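Local coordinates for Melibiose/raffinose/stachyose-binding protein MelE (Bacillus subtilis subsp. subtilis str. 168, PDB 4R6H), which binds melibiose, raffinose and stachyose as the solute-binding protein of the ABC transporter complex MelEDC-MsmX, which imports these sugars, at residues M83-L88 and R101-Y105; W114-L118 and V133-P137; R149-D153 and N263-F267; V182-F186 and K242-I246; K215-I219 and L377-N381. One frame throughout, in Å; residues are numbered along the deposited sequence.

Contact 1 of 5, residues M83-L88 and R101-Y105; sequences MAANDL and RYGEY
Met83, near the C-terminal end of helix 75-84, lays its side chain over Tyr105 and reaches Tyr102 with its end. CG lies over one face of the Tyr105 ring, 3.8 Å from the centroid and displaced toward the rim, a CH-pi contact. Past CG the chain runs straight on, and SD comes within 3.5 Å of Tyr105 CE2 and 3.6 Å of Tyr102 CE1. Both are Met-aromatic contacts, oblique to the rings. A bend at the last torsion (chi3 -72°) then turns CE alongside Tyr102 CE1. Methionine, slender and polarisable, suits a place between two rings. Leu88 meets Tyr105 at about a right angle, its CD2 3.6 Å from Tyr105 CB. The phenol end is polar: in the plane of the ring a water accepts a hydrogen bond from Tyr105 OH at 2.6 Å and donates to Met83 O and Asn86 OD1. Asn86, at positive phi, closes the helix in a Schellman motif. A leucine in place of Tyr105 would probably deprive that water of a donor and leave Met83 CG without a ring face to rest on. The tyrosine thus serves two chemistries, its ring gripping the thioether chain and its hydroxyl reaching the helix end through water.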
# COMPACT_ATOMS: atom_id res chain seq x y z
N MET A 83 -3.95 -0.49 -23.38
CA MET A 83 -5.20 0.29 -23.29
C MET A 83 -5.42 1.11 -24.55
O MET A 83 -6.50 1.10 -25.15
CB MET A 83 -5.22 1.18 -22.02
CG MET A 83 -5.70 0.39 -20.78
SD MET A 83 -5.85 1.34 -19.26
CE MET A 83 -4.11 1.59 -18.88
N ALA A 84 -4.37 1.80 -24.96
CA ALA A 84 -4.43 2.63 -26.20
C ALA A 84 -4.74 1.80 -27.44
O ALA A 84 -5.43 2.26 -28.36
CB ALA A 84 -3.13 3.38 -26.38
N ALA A 85 -4.24 0.56 -27.47
CA ALA A 85 -4.49 -0.39 -28.56
C ALA A 85 -5.86 -1.11 -28.48
O ALA A 85 -6.20 -1.88 -29.39
CB ALA A 85 -3.39 -1.41 -28.59
N ASN A 86 -6.59 -0.89 -27.39
CA ASN A 86 -7.76 -1.71 -27.06
C ASN A 86 -7.44 -3.20 -27.18
O ASN A 86 -8.14 -3.96 -27.85
CB ASN A 86 -8.97 -1.27 -27.90
CG ASN A 86 -9.95 -0.49 -27.08
OD1 ASN A 86 -10.13 0.72 -27.26
ND2 ASN A 86 -10.57 -1.16 -26.11
N ASP A 87 -6.34 -3.60 -26.53
CA ASP A 87 -5.74 -4.91 -26.64
C ASP A 87 -5.19 -5.32 -25.28
O ASP A 87 -3.99 -5.55 -25.10
CB ASP A 87 -4.62 -4.94 -27.71
CG ASP A 87 -4.05 -6.32 -27.93
OD1 ASP A 87 -4.83 -7.30 -27.84
OD2 ASP A 87 -2.82 -6.42 -28.19
N LEU A 88 -6.11 -5.46 -24.35
CA LEU A 88 -5.78 -5.77 -22.99
C LEU A 88 -5.55 -7.25 -22.78
O LEU A 88 -6.06 -8.06 -23.50
CB LEU A 88 -6.84 -5.26 -22.03
CG LEU A 88 -6.84 -3.75 -21.75
CD1 LEU A 88 -7.40 -2.96 -22.94
CD2 LEU A 88 -7.60 -3.44 -20.48
N ARG A 101 -8.00 4.61 -13.42
CA ARG A 101 -7.24 4.26 -14.60
C ARG A 101 -7.95 3.21 -15.44
O ARG A 101 -7.87 3.24 -16.67
CB ARG A 101 -5.88 3.75 -14.15
CG ARG A 101 -4.87 3.52 -15.25
CD ARG A 101 -3.46 3.31 -14.71
NE ARG A 101 -2.87 4.46 -14.01
CZ ARG A 101 -1.73 4.44 -13.32
NH1 ARG A 101 -0.99 3.32 -13.19
NH2 ARG A 101 -1.29 5.54 -12.72
N TYR A 102 -8.64 2.27 -14.80
CA TYR A 102 -9.21 1.12 -15.53
C TYR A 102 -10.72 1.07 -15.65
O TYR A 102 -11.26 0.10 -16.20
CB TYR A 102 -8.70 -0.17 -14.89
CG TYR A 102 -7.24 -0.36 -15.13
CD1 TYR A 102 -6.79 -0.80 -16.38
CD2 TYR A 102 -6.28 -0.14 -14.15
CE1 TYR A 102 -5.47 -1.01 -16.62
CE2 TYR A 102 -4.92 -0.37 -14.38
CZ TYR A 102 -4.52 -0.79 -15.65
OH TYR A 102 -3.20 -1.05 -15.93
N GLY A 103 -11.41 2.11 -15.17
CA GLY A 103 -12.86 2.10 -15.14
C GLY A 103 -13.52 1.75 -16.46
O GLY A 103 -14.49 1.00 -16.49
N GLU A 104 -12.99 2.27 -17.55
CA GLU A 104 -13.56 2.04 -18.87
C GLU A 104 -13.27 0.67 -19.49
O GLU A 104 -13.83 0.35 -20.51
CB GLU A 104 -13.09 3.10 -19.87
CG GLU A 104 -13.41 4.53 -19.48
CD GLU A 104 -14.87 4.73 -19.09
OE1 GLU A 104 -15.76 4.13 -19.73
OE2 GLU A 104 -15.13 5.48 -18.13
N TYR A 105 -12.40 -0.13 -18.89
CA TYR A 105 -12.00 -1.41 -19.49
C TYR A 105 -12.47 -2.64 -18.70
O TYR A 105 -12.41 -3.74 -19.21
CB TYR A 105 -10.48 -1.46 -19.61
CG TYR A 105 -9.93 -0.35 -20.49
CD1 TYR A 105 -9.91 -0.48 -21.85
CD2 TYR A 105 -9.47 0.83 -19.91
CE1 TYR A 105 -9.44 0.56 -22.67
CE2 TYR A 105 -8.99 1.87 -20.71
CZ TYR A 105 -9.00 1.72 -22.08
OH TYR A 105 -8.51 2.75 -22.85
O HOH W 1 -8.73 2.67 -25.48

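Contact 2 of 5, residues W114-L118 and V133-P137; sequences WTQDL and VYAYP
Tyr136 turns the edge of its ring onto the face of Trp114 in a T-shaped (edge-to-face) stack, with centroids 5.0 Å apart and planes at 77°. The stack joins a 3-10 segment to strand 136-137, an outer strand of a three-stranded antiparallel sheet. The touching atom is Tyr136 CD1, which stands over the middle of the indole, 3.7 Å from Trp114 CD2. Against the opposite face lies Thr115 CG2, from the next residue of the turn, so the indole is held between an aromatic edge and a methyl group. Its far corner is gripped as well: Trp114 CH2 is 3.7 Å from Val133 CG1 and equally close to Pro137 CD, while Ala135 O comes to the ring edge, 3.6 Å from the same CH2. A broad, flat tryptophan suits this place because one residue can meet Val133, Ala135, Tyr136 and Pro137 at once. Its first torsion (chi1 67°) puts CG in the crowded position between backbone N and carbonyl carbon, and from there the indole reaches across to strand 136-137 with Thr115 CG2 against its other face. Leu118 adds a smaller contact at the other end of the turn, with CD1 3.7 Å from Pro137 CG.

Farther out, Ile327 and Ala331 of helix 320-331 touch both Trp114 and Tyr136 and so back the stack. The strand is fixed by backbone bonding of Tyr136 with Leu311, and the approach to it by Val133 N, which bonds to Asp108 OD1. On the turn, Thr115 OG1 hydrogen-bonds to Met112 O, while CG2 of the same side chain presses on the indole.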
# COMPACT_ATOMS: atom_id res chain seq x y z
N TRP A 114 -18.57 -14.79 -5.49
CA TRP A 114 -17.64 -14.37 -4.43
C TRP A 114 -17.95 -13.01 -3.82
O TRP A 114 -17.56 -12.73 -2.69
CB TRP A 114 -16.17 -14.39 -4.93
CG TRP A 114 -15.86 -13.34 -6.00
CD1 TRP A 114 -15.87 -13.52 -7.34
CD2 TRP A 114 -15.57 -11.97 -5.78
NE1 TRP A 114 -15.58 -12.36 -7.97
CE2 TRP A 114 -15.38 -11.37 -7.05
CE3 TRP A 114 -15.43 -11.15 -4.63
CZ2 TRP A 114 -15.06 -10.03 -7.20
CZ3 TRP A 114 -15.08 -9.84 -4.79
CH2 TRP A 114 -14.91 -9.27 -6.07
N THR A 115 -18.68 -12.16 -4.55
CA THR A 115 -18.90 -10.81 -4.10
C THR A 115 -19.66 -10.73 -2.77
O THR A 115 -19.49 -9.78 -2.06
CB THR A 115 -19.61 -9.95 -5.18
OG1 THR A 115 -20.92 -10.48 -5.44
CG2 THR A 115 -18.79 -9.94 -6.47
N GLN A 116 -20.43 -11.78 -2.45
CA GLN A 116 -21.12 -11.78 -1.16
C GLN A 116 -20.14 -11.72 0.00
O GLN A 116 -20.52 -11.29 1.08
CB GLN A 116 -22.05 -12.98 -1.01
CG GLN A 116 -21.39 -14.33 -0.92
CD GLN A 116 -22.39 -15.44 -0.60
OE1 GLN A 116 -23.44 -15.20 -0.01
NE2 GLN A 116 -22.06 -16.66 -1.00
N ASP A 117 -18.90 -12.14 -0.22
CA ASP A 117 -17.91 -12.14 0.85
C ASP A 117 -16.83 -11.07 0.73
O ASP A 117 -15.82 -11.13 1.46
CB ASP A 117 -17.28 -13.51 0.96
CG ASP A 117 -18.26 -14.57 1.46
OD1 ASP A 117 -19.07 -14.27 2.37
OD2 ASP A 117 -18.20 -15.69 0.93
N LEU A 118 -17.04 -10.08 -0.13
CA LEU A 118 -16.10 -8.97 -0.23
C LEU A 118 -15.92 -8.28 1.13
O LEU A 118 -16.93 -7.95 1.80
CB LEU A 118 -16.56 -7.94 -1.24
CG LEU A 118 -15.70 -6.68 -1.40
CD1 LEU A 118 -14.27 -7.00 -1.87
CD2 LEU A 118 -16.31 -5.63 -2.32
N VAL A 133 -18.81 -3.86 -9.46
CA VAL A 133 -17.62 -4.41 -8.78
C VAL A 133 -16.54 -4.44 -9.87
O VAL A 133 -16.70 -5.13 -10.92
CB VAL A 133 -17.91 -5.79 -8.23
CG1 VAL A 133 -16.64 -6.40 -7.61
CG2 VAL A 133 -19.01 -5.75 -7.17
N TYR A 134 -15.47 -3.68 -9.68
CA TYR A 134 -14.47 -3.43 -10.73
C TYR A 134 -13.43 -4.55 -10.88
O TYR A 134 -12.83 -4.67 -11.91
CB TYR A 134 -13.68 -2.12 -10.46
CG TYR A 134 -14.46 -0.84 -10.75
CD1 TYR A 134 -15.49 -0.44 -9.89
CD2 TYR A 134 -14.17 -0.03 -11.87
CE1 TYR A 134 -16.22 0.71 -10.14
CE2 TYR A 134 -14.93 1.13 -12.15
CZ TYR A 134 -15.92 1.49 -11.26
OH TYR A 134 -16.67 2.64 -11.48
N ALA A 135 -13.16 -5.25 -9.79
CA ALA A 135 -12.05 -6.25 -9.78
C ALA A 135 -12.18 -7.12 -8.55
O ALA A 135 -12.84 -6.75 -7.58
CB ALA A 135 -10.73 -5.55 -9.74
N TYR A 136 -11.52 -8.27 -8.61
CA TYR A 136 -11.45 -9.23 -7.51
C TYR A 136 -10.18 -8.97 -6.73
O TYR A 136 -9.08 -9.00 -7.29
CB TYR A 136 -11.46 -10.67 -8.06
CG TYR A 136 -11.05 -11.69 -7.02
CD1 TYR A 136 -11.87 -11.98 -5.94
CD2 TYR A 136 -9.80 -12.27 -7.07
CE1 TYR A 136 -11.46 -12.86 -4.96
CE2 TYR A 136 -9.38 -13.17 -6.12
CZ TYR A 136 -10.22 -13.45 -5.05
OH TYR A 136 -9.80 -14.35 -4.08
N PRO A 137 -10.31 -8.71 -5.42
CA PRO A 137 -9.14 -8.49 -4.58
C PRO A 137 -8.48 -9.77 -4.09
O PRO A 137 -9.04 -10.49 -3.27
CB PRO A 137 -9.70 -7.67 -3.41
CG PRO A 137 -11.10 -8.22 -3.27
CD PRO A 137 -11.57 -8.55 -4.67

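Contact 3 of 5, residues R149-D153 and N263-F267; sequences RNILD and NKIAF
Across this contact the tip of Ile151 meets two backbone carbonyls rather than side chains: CD1 lies 3.6 Å from Ile265 O and 3.7 Å from Asn263 O. The isoleucine has CG1 beside its own backbone N (chi1 -71°) and extends from there, which carries CD1 out of helix 149-155 toward the start of strand 265-269. Its other branch is more conventional, CG2 resting 4.1 Å from Ala266 CB. The chain turns a corner at Ala266, and here the backbones come nearest, with Ile151 CA 6.3 Å from Ala266 CA. Alanine suits this point, since its single methyl group lets the helix pack close to the bend. One residue along the helix, Leu152 reaches the far side of the corner: CD2 is 3.9 Å from Phe267 CZ, and the leucine and phenylalanine side chains meet at about a right angle. On the helix side the contact is made by apolar branches.

At the other end Asn263, with positive phi, closes helix 256-261 in a Schellman motif, and its OD1 accepts a hydrogen bond from Asn148 ND2. Asn148 OD1 in turn receives Ile151 N, so one asparagine links the two segments from just before the helix. Strand 265-269 runs antiparallel to strand 141-148, which leads into the helix, and parallel to strand 182-185. Helix 163-177 also packs here, with Ile173 against Ala266 and Phe166 meeting the Phe267 ring edge-to-face.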
# COMPACT_ATOMS: atom_id res chain seq x y z
N ARG A 149 7.80 -4.22 20.00
CA ARG A 149 6.90 -4.30 21.16
C ARG A 149 7.66 -4.23 22.49
O ARG A 149 7.21 -3.55 23.42
CB ARG A 149 6.11 -5.59 21.11
CG ARG A 149 5.26 -5.82 19.86
CD ARG A 149 4.53 -7.15 19.97
NE ARG A 149 3.76 -7.56 18.81
CZ ARG A 149 2.47 -7.29 18.60
NH1 ARG A 149 1.93 -7.78 17.51
NH2 ARG A 149 1.73 -6.61 19.47
N ASN A 150 8.80 -4.88 22.54
CA ASN A 150 9.57 -4.95 23.78
C ASN A 150 10.12 -3.58 24.16
O ASN A 150 10.14 -3.25 25.35
CB ASN A 150 10.68 -5.97 23.57
CG ASN A 150 10.25 -7.16 22.67
OD1 ASN A 150 9.73 -8.15 23.17
ND2 ASN A 150 10.42 -7.02 21.31
N ILE A 151 10.55 -2.79 23.15
CA ILE A 151 11.08 -1.47 23.45
C ILE A 151 10.01 -0.57 24.02
O ILE A 151 10.24 0.17 24.99
CB ILE A 151 11.76 -0.84 22.19
CG1 ILE A 151 13.06 -1.56 21.87
CG2 ILE A 151 12.02 0.63 22.38
CD1 ILE A 151 13.70 -1.15 20.57
N LEU A 152 8.82 -0.59 23.43
CA LEU A 152 7.75 0.21 23.96
C LEU A 152 7.38 -0.22 25.39
O LEU A 152 7.22 0.64 26.23
CB LEU A 152 6.50 0.24 23.07
CG LEU A 152 6.52 1.21 21.90
CD1 LEU A 152 7.71 1.12 20.97
CD2 LEU A 152 5.19 1.15 21.17
N ASP A 153 7.34 -1.53 25.66
CA ASP A 153 7.09 -1.99 27.03
C ASP A 153 8.19 -1.57 28.00
O ASP A 153 7.89 -1.15 29.12
CB ASP A 153 6.90 -3.51 27.07
CG ASP A 153 5.54 -3.95 26.54
OD1 ASP A 153 4.62 -3.11 26.53
OD2 ASP A 153 5.43 -5.12 26.18
N ASN A 263 17.34 -4.85 18.18
CA ASN A 263 16.74 -3.90 19.13
C ASN A 263 17.30 -2.48 19.01
O ASN A 263 17.35 -1.73 20.00
CB ASN A 263 16.89 -4.41 20.59
CG ASN A 263 16.01 -5.61 20.87
OD1 ASN A 263 14.77 -5.51 20.92
ND2 ASN A 263 16.62 -6.75 21.05
N LYS A 264 17.61 -2.07 17.78
CA LYS A 264 18.16 -0.76 17.50
C LYS A 264 17.14 0.27 16.98
O LYS A 264 17.49 1.46 16.82
CB LYS A 264 19.39 -0.89 16.62
CG LYS A 264 20.56 -1.48 17.40
CD LYS A 264 21.81 -1.72 16.56
CE LYS A 264 22.93 -2.35 17.38
NZ LYS A 264 23.84 -3.16 16.52
N ILE A 265 15.90 -0.18 16.77
CA ILE A 265 14.89 0.67 16.14
C ILE A 265 13.57 0.52 16.85
O ILE A 265 13.09 -0.60 17.02
CB ILE A 265 14.68 0.29 14.65
CG1 ILE A 265 15.91 0.65 13.79
CG2 ILE A 265 13.46 0.99 14.06
CD1 ILE A 265 15.87 0.04 12.40
N ALA A 266 12.93 1.62 17.26
CA ALA A 266 11.60 1.52 17.89
C ALA A 266 10.46 1.46 16.88
O ALA A 266 9.65 0.54 16.93
CB ALA A 266 11.38 2.65 18.88
N PHE A 267 10.39 2.43 15.98
CA PHE A 267 9.33 2.52 14.96
C PHE A 267 9.93 2.65 13.57
O PHE A 267 11.00 3.23 13.37
CB PHE A 267 8.50 3.76 15.15
CG PHE A 267 7.65 3.78 16.38
CD1 PHE A 267 6.34 3.30 16.33
CD2 PHE A 267 8.10 4.38 17.56
CE1 PHE A 267 5.52 3.40 17.44
CE2 PHE A 267 7.28 4.45 18.68
CZ PHE A 267 5.99 3.97 18.63

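Contact 4 of 5, residues V182-F186 and K242-I246; sequences VPFWF and KLINI
Asn245 lays its amide over one face of the Trp185 indole, the two planes only 15° apart and ND2 offset toward the ring's rim. Asn245 CG is 3.5 Å from Trp185 CD1. Ile244 CG2 touches the edge of the Phe186 ring, 3.8 Å from CE1, and that same CE1 stands over a face of Phe184. The amide's polar atoms are engaged as well: Phe186 N donates to Asn245 OD1 (2.8 Å), tilted from the carbonyl plane, and Asn245 ND2 donates to Phe186 O (3.0 Å, 170°). Chi1 of 42° sets Asn245 CG between backbone N and carbonyl carbon, bringing the amide over Trp185 and up to the Phe186 backbone. Asparagine suits this by offering donor and acceptor side by side. With a leucine in its place, both backbone groups of Phe186 would probably lose these mates, and the indole the flat amide stacked on it. Elsewhere the fit is poorer: Phe184 N bonds weakly to Leu243 O, and buried Phe184 O has a CH contact, Ile244 CA at 3.1 Å. Asn245 ND2 also bonds to Asp247 OD1. Lys242 ends helix 229-240 in a Schellman motif; the chain then passes strand 182-185, which pairs in parallel with strand 265-269, while Leu170 of helix 163-177 touches Pro183 and Leu243.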
# COMPACT_ATOMS: atom_id res chain seq x y z
N VAL A 182 17.20 4.09 17.80
CA VAL A 182 16.61 5.05 16.83
C VAL A 182 15.10 5.09 17.04
O VAL A 182 14.43 4.05 16.89
CB VAL A 182 16.91 4.66 15.40
CG1 VAL A 182 16.22 5.63 14.47
CG2 VAL A 182 18.41 4.62 15.12
N PRO A 183 14.54 6.28 17.34
CA PRO A 183 13.11 6.25 17.62
C PRO A 183 12.28 5.95 16.36
O PRO A 183 11.34 5.12 16.46
CB PRO A 183 12.81 7.64 18.20
CG PRO A 183 14.14 8.09 18.74
CD PRO A 183 15.16 7.53 17.85
N PHE A 184 12.62 6.55 15.21
CA PHE A 184 11.83 6.36 13.97
C PHE A 184 12.81 6.28 12.84
O PHE A 184 13.50 7.23 12.58
CB PHE A 184 10.91 7.56 13.85
CG PHE A 184 9.90 7.51 12.73
CD1 PHE A 184 9.42 6.31 12.21
CD2 PHE A 184 9.34 8.70 12.28
CE1 PHE A 184 8.43 6.30 11.24
CE2 PHE A 184 8.33 8.69 11.32
CZ PHE A 184 7.90 7.50 10.79
N TRP A 185 12.93 5.14 12.20
CA TRP A 185 14.01 4.87 11.26
C TRP A 185 13.58 4.94 9.83
O TRP A 185 12.53 4.44 9.47
CB TRP A 185 14.59 3.47 11.53
CG TRP A 185 15.86 3.15 10.80
CD1 TRP A 185 17.14 3.33 11.25
CD2 TRP A 185 15.97 2.49 9.55
NE1 TRP A 185 18.04 2.87 10.32
CE2 TRP A 185 17.35 2.33 9.27
CE3 TRP A 185 15.04 2.02 8.62
CZ2 TRP A 185 17.80 1.73 8.08
CZ3 TRP A 185 15.49 1.43 7.46
CH2 TRP A 185 16.85 1.26 7.22
N PHE A 186 14.38 5.65 9.03
CA PHE A 186 14.18 5.77 7.58
C PHE A 186 15.36 5.27 6.79
O PHE A 186 16.51 5.65 7.06
CB PHE A 186 13.98 7.27 7.17
CG PHE A 186 12.62 7.80 7.46
CD1 PHE A 186 12.33 8.31 8.70
CD2 PHE A 186 11.64 7.79 6.50
CE1 PHE A 186 11.07 8.81 8.99
CE2 PHE A 186 10.38 8.29 6.75
CZ PHE A 186 10.09 8.81 8.02
N LYS A 242 16.58 14.79 16.60
CA LYS A 242 17.25 13.49 16.58
C LYS A 242 16.27 12.37 16.90
O LYS A 242 16.60 11.42 17.62
CB LYS A 242 18.47 13.48 17.52
CG LYS A 242 19.49 14.58 17.17
CD LYS A 242 19.31 15.79 18.08
CE LYS A 242 20.15 16.99 17.63
NZ LYS A 242 21.60 16.67 17.56
N LEU A 243 15.06 12.49 16.34
CA LEU A 243 14.03 11.43 16.53
C LEU A 243 14.05 10.44 15.38
O LEU A 243 13.43 9.39 15.46
CB LEU A 243 12.68 12.03 16.65
CG LEU A 243 12.57 13.13 17.72
CD1 LEU A 243 11.18 13.72 17.78
CD2 LEU A 243 13.05 12.60 19.06
N ILE A 244 14.72 10.80 14.29
CA ILE A 244 15.02 9.88 13.21
C ILE A 244 16.51 9.55 13.23
O ILE A 244 17.30 10.16 13.98
CB ILE A 244 14.48 10.37 11.83
CG1 ILE A 244 15.10 11.72 11.44
CG2 ILE A 244 12.95 10.46 11.85
CD1 ILE A 244 14.90 12.06 9.97
N ASN A 245 16.91 8.53 12.49
CA ASN A 245 18.28 8.18 12.41
C ASN A 245 19.14 9.31 11.80
O ASN A 245 18.78 9.92 10.80
CB ASN A 245 18.53 6.87 11.65
CG ASN A 245 17.69 6.69 10.39
OD1 ASN A 245 16.49 6.95 10.38
ND2 ASN A 245 18.31 6.16 9.35
N ILE A 246 20.29 9.52 12.43
CA ILE A 246 21.26 10.53 12.00
C ILE A 246 21.72 10.33 10.57
O ILE A 246 21.94 11.31 9.85
CB ILE A 246 22.47 10.59 12.99
CG1 ILE A 246 23.35 11.83 12.74
CG2 ILE A 246 23.31 9.33 12.93
CD1 ILE A 246 22.66 13.15 13.03

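Contact 5 of 5, residues K215-I219 and L377-N381; sequences KKQLI and LYLPN
Tyr378, the last residue of helix 374-378, crosses one side of helix 215-220 and meets something different at each step of its side chain. CB starts beside Leu218, 4.1 Å from its CD1. With CG beside the backbone N (chi1 -65°), the ring then passes obliquely along the neighbouring helix. Its CD1 meets Ile219 CG1 at 4.0 Å, and CE1 lies as far from Ile219 CD1 and 3.9 Å from Lys215 CG. CZ is next to the same lysine carbon. At the tip, OH comes 3.6 Å from Lys215 CG and 3.7 Å from Lys215 CD, so the hydroxyl rests against methylene groups. The lysine chain is extended from CG onward (chi2 176°), and its apolar stem passes the phenol obliquely while its amine runs on away from the contact. Each type suits its place: leucine fills the buried side near the tyrosine backbone, while isoleucine and the long lysine stem follow the ring outward to its hydroxyl.

The backbones are close, Leu218 CA lying 5.8 Å from Tyr378 CA. Beyond the helix end, Leu379 reaches back with CD2 to 4.3 Å from Leu218 CD2. Helix 401-420 braces the other partner: Tyr412 OH bonds to Leu218 O, and Arg416 NH1 to Ile219 O. Lys215, Leu218 and Ile219 stand at positions i, i+3 and i+4 and so form one stripe of the surface of helix 215-220; the C-terminal residue of helix 374-378 packs on that stripe, a helix-helix contact within this solute-binding protein.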
# COMPACT_ATOMS: atom_id res chain seq x y z
N LYS A 215 -10.77 16.79 0.10
CA LYS A 215 -11.03 15.84 -1.00
C LYS A 215 -11.44 16.54 -2.30
O LYS A 215 -10.88 16.33 -3.37
CB LYS A 215 -12.13 14.85 -0.62
CG LYS A 215 -11.76 13.84 0.47
CD LYS A 215 -13.01 13.00 0.81
CE LYS A 215 -12.82 12.02 1.96
NZ LYS A 215 -14.04 11.23 2.24
N LYS A 216 -12.43 17.42 -2.18
CA LYS A 216 -12.96 18.07 -3.38
C LYS A 216 -11.93 18.97 -4.05
O LYS A 216 -11.80 18.96 -5.28
CB LYS A 216 -14.20 18.89 -3.02
CG LYS A 216 -15.36 18.05 -2.54
CD LYS A 216 -16.62 18.90 -2.40
CE LYS A 216 -17.68 18.25 -1.51
NZ LYS A 216 -18.91 19.10 -1.49
N GLN A 217 -11.17 19.71 -3.24
CA GLN A 217 -10.16 20.63 -3.76
C GLN A 217 -8.96 19.92 -4.38
O GLN A 217 -8.40 20.36 -5.36
CB GLN A 217 -9.67 21.56 -2.65
CG GLN A 217 -10.79 22.42 -2.02
CD GLN A 217 -11.49 21.77 -0.83
OE1 GLN A 217 -11.60 20.56 -0.70
NE2 GLN A 217 -12.00 22.62 0.05
N LEU A 218 -8.57 18.80 -3.80
CA LEU A 218 -7.54 17.98 -4.40
C LEU A 218 -7.97 17.45 -5.77
O LEU A 218 -7.18 17.50 -6.71
CB LEU A 218 -7.19 16.80 -3.51
CG LEU A 218 -6.35 17.19 -2.29
CD1 LEU A 218 -6.57 16.18 -1.19
CD2 LEU A 218 -4.88 17.38 -2.61
N ILE A 219 -9.20 16.96 -5.86
CA ILE A 219 -9.69 16.40 -7.12
C ILE A 219 -9.84 17.48 -8.20
O ILE A 219 -9.52 17.26 -9.37
CB ILE A 219 -11.00 15.63 -6.90
CG1 ILE A 219 -10.70 14.36 -6.09
CG2 ILE A 219 -11.66 15.22 -8.23
CD1 ILE A 219 -11.93 13.66 -5.55
N LEU A 377 -5.50 8.21 -5.33
CA LEU A 377 -6.81 8.75 -5.50
C LEU A 377 -6.86 10.26 -5.70
O LEU A 377 -7.74 10.75 -6.39
CB LEU A 377 -7.68 8.28 -4.31
CG LEU A 377 -9.20 8.21 -4.49
CD1 LEU A 377 -9.55 7.15 -5.53
CD2 LEU A 377 -9.90 7.90 -3.18
N TYR A 378 -5.91 11.01 -5.12
CA TYR A 378 -6.03 12.46 -4.97
C TYR A 378 -4.98 13.29 -5.72
O TYR A 378 -5.16 14.50 -5.83
CB TYR A 378 -6.06 12.83 -3.48
CG TYR A 378 -7.29 12.29 -2.81
CD1 TYR A 378 -8.54 12.84 -3.09
CD2 TYR A 378 -7.25 11.21 -1.93
CE1 TYR A 378 -9.70 12.35 -2.53
CE2 TYR A 378 -8.39 10.71 -1.35
CZ TYR A 378 -9.63 11.26 -1.67
OH TYR A 378 -10.80 10.78 -1.09
N LEU A 379 -3.92 12.66 -6.24
CA LEU A 379 -2.83 13.33 -6.90
C LEU A 379 -2.68 12.80 -8.32
O LEU A 379 -2.94 11.61 -8.59
CB LEU A 379 -1.51 13.10 -6.13
CG LEU A 379 -1.48 13.67 -4.71
CD1 LEU A 379 -0.15 13.47 -4.09
CD2 LEU A 379 -1.88 15.15 -4.67
N PRO A 380 -2.22 13.68 -9.22
CA PRO A 380 -1.94 13.19 -10.57
C PRO A 380 -0.78 12.20 -10.57
O PRO A 380 0.13 12.24 -9.74
CB PRO A 380 -1.55 14.46 -11.32
CG PRO A 380 -1.08 15.42 -10.28
CD PRO A 380 -1.90 15.11 -9.06
N ASN A 381 -0.83 11.28 -11.53
CA ASN A 381 0.21 10.30 -11.68
C ASN A 381 1.56 10.98 -11.85
O ASN A 381 1.69 11.94 -12.63
CB ASN A 381 -0.11 9.42 -12.90
CG ASN A 381 0.81 8.23 -13.03
OD1 ASN A 381 1.29 7.68 -12.04
ND2 ASN A 381 1.02 7.80 -14.26

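Contacts 3 and 4 form one unit: their centres are 12 Å apart, contact 4 is nested within the chain loop that contact 3 closes, and Lys264 O and Val182 N, 2.8 Å apart, probably hydrogen-bond where the strands pair. Contacts 1 and 2 are linked more loosely, by Gly103 CA packing 3.8 Å from Tyr134 CE2. Between the centres of contacts 1 and 3 lie about 46 Å, on opposite sides of the chain's centre, consistent with the two lobes of a solute-binding protein, here in an open conformation. Contact 5 reaches toward contact 1, with Arg101 NH2 packed 3.4 Å from Asn381 OD1, while its centre is 31 Å from that of contact 4.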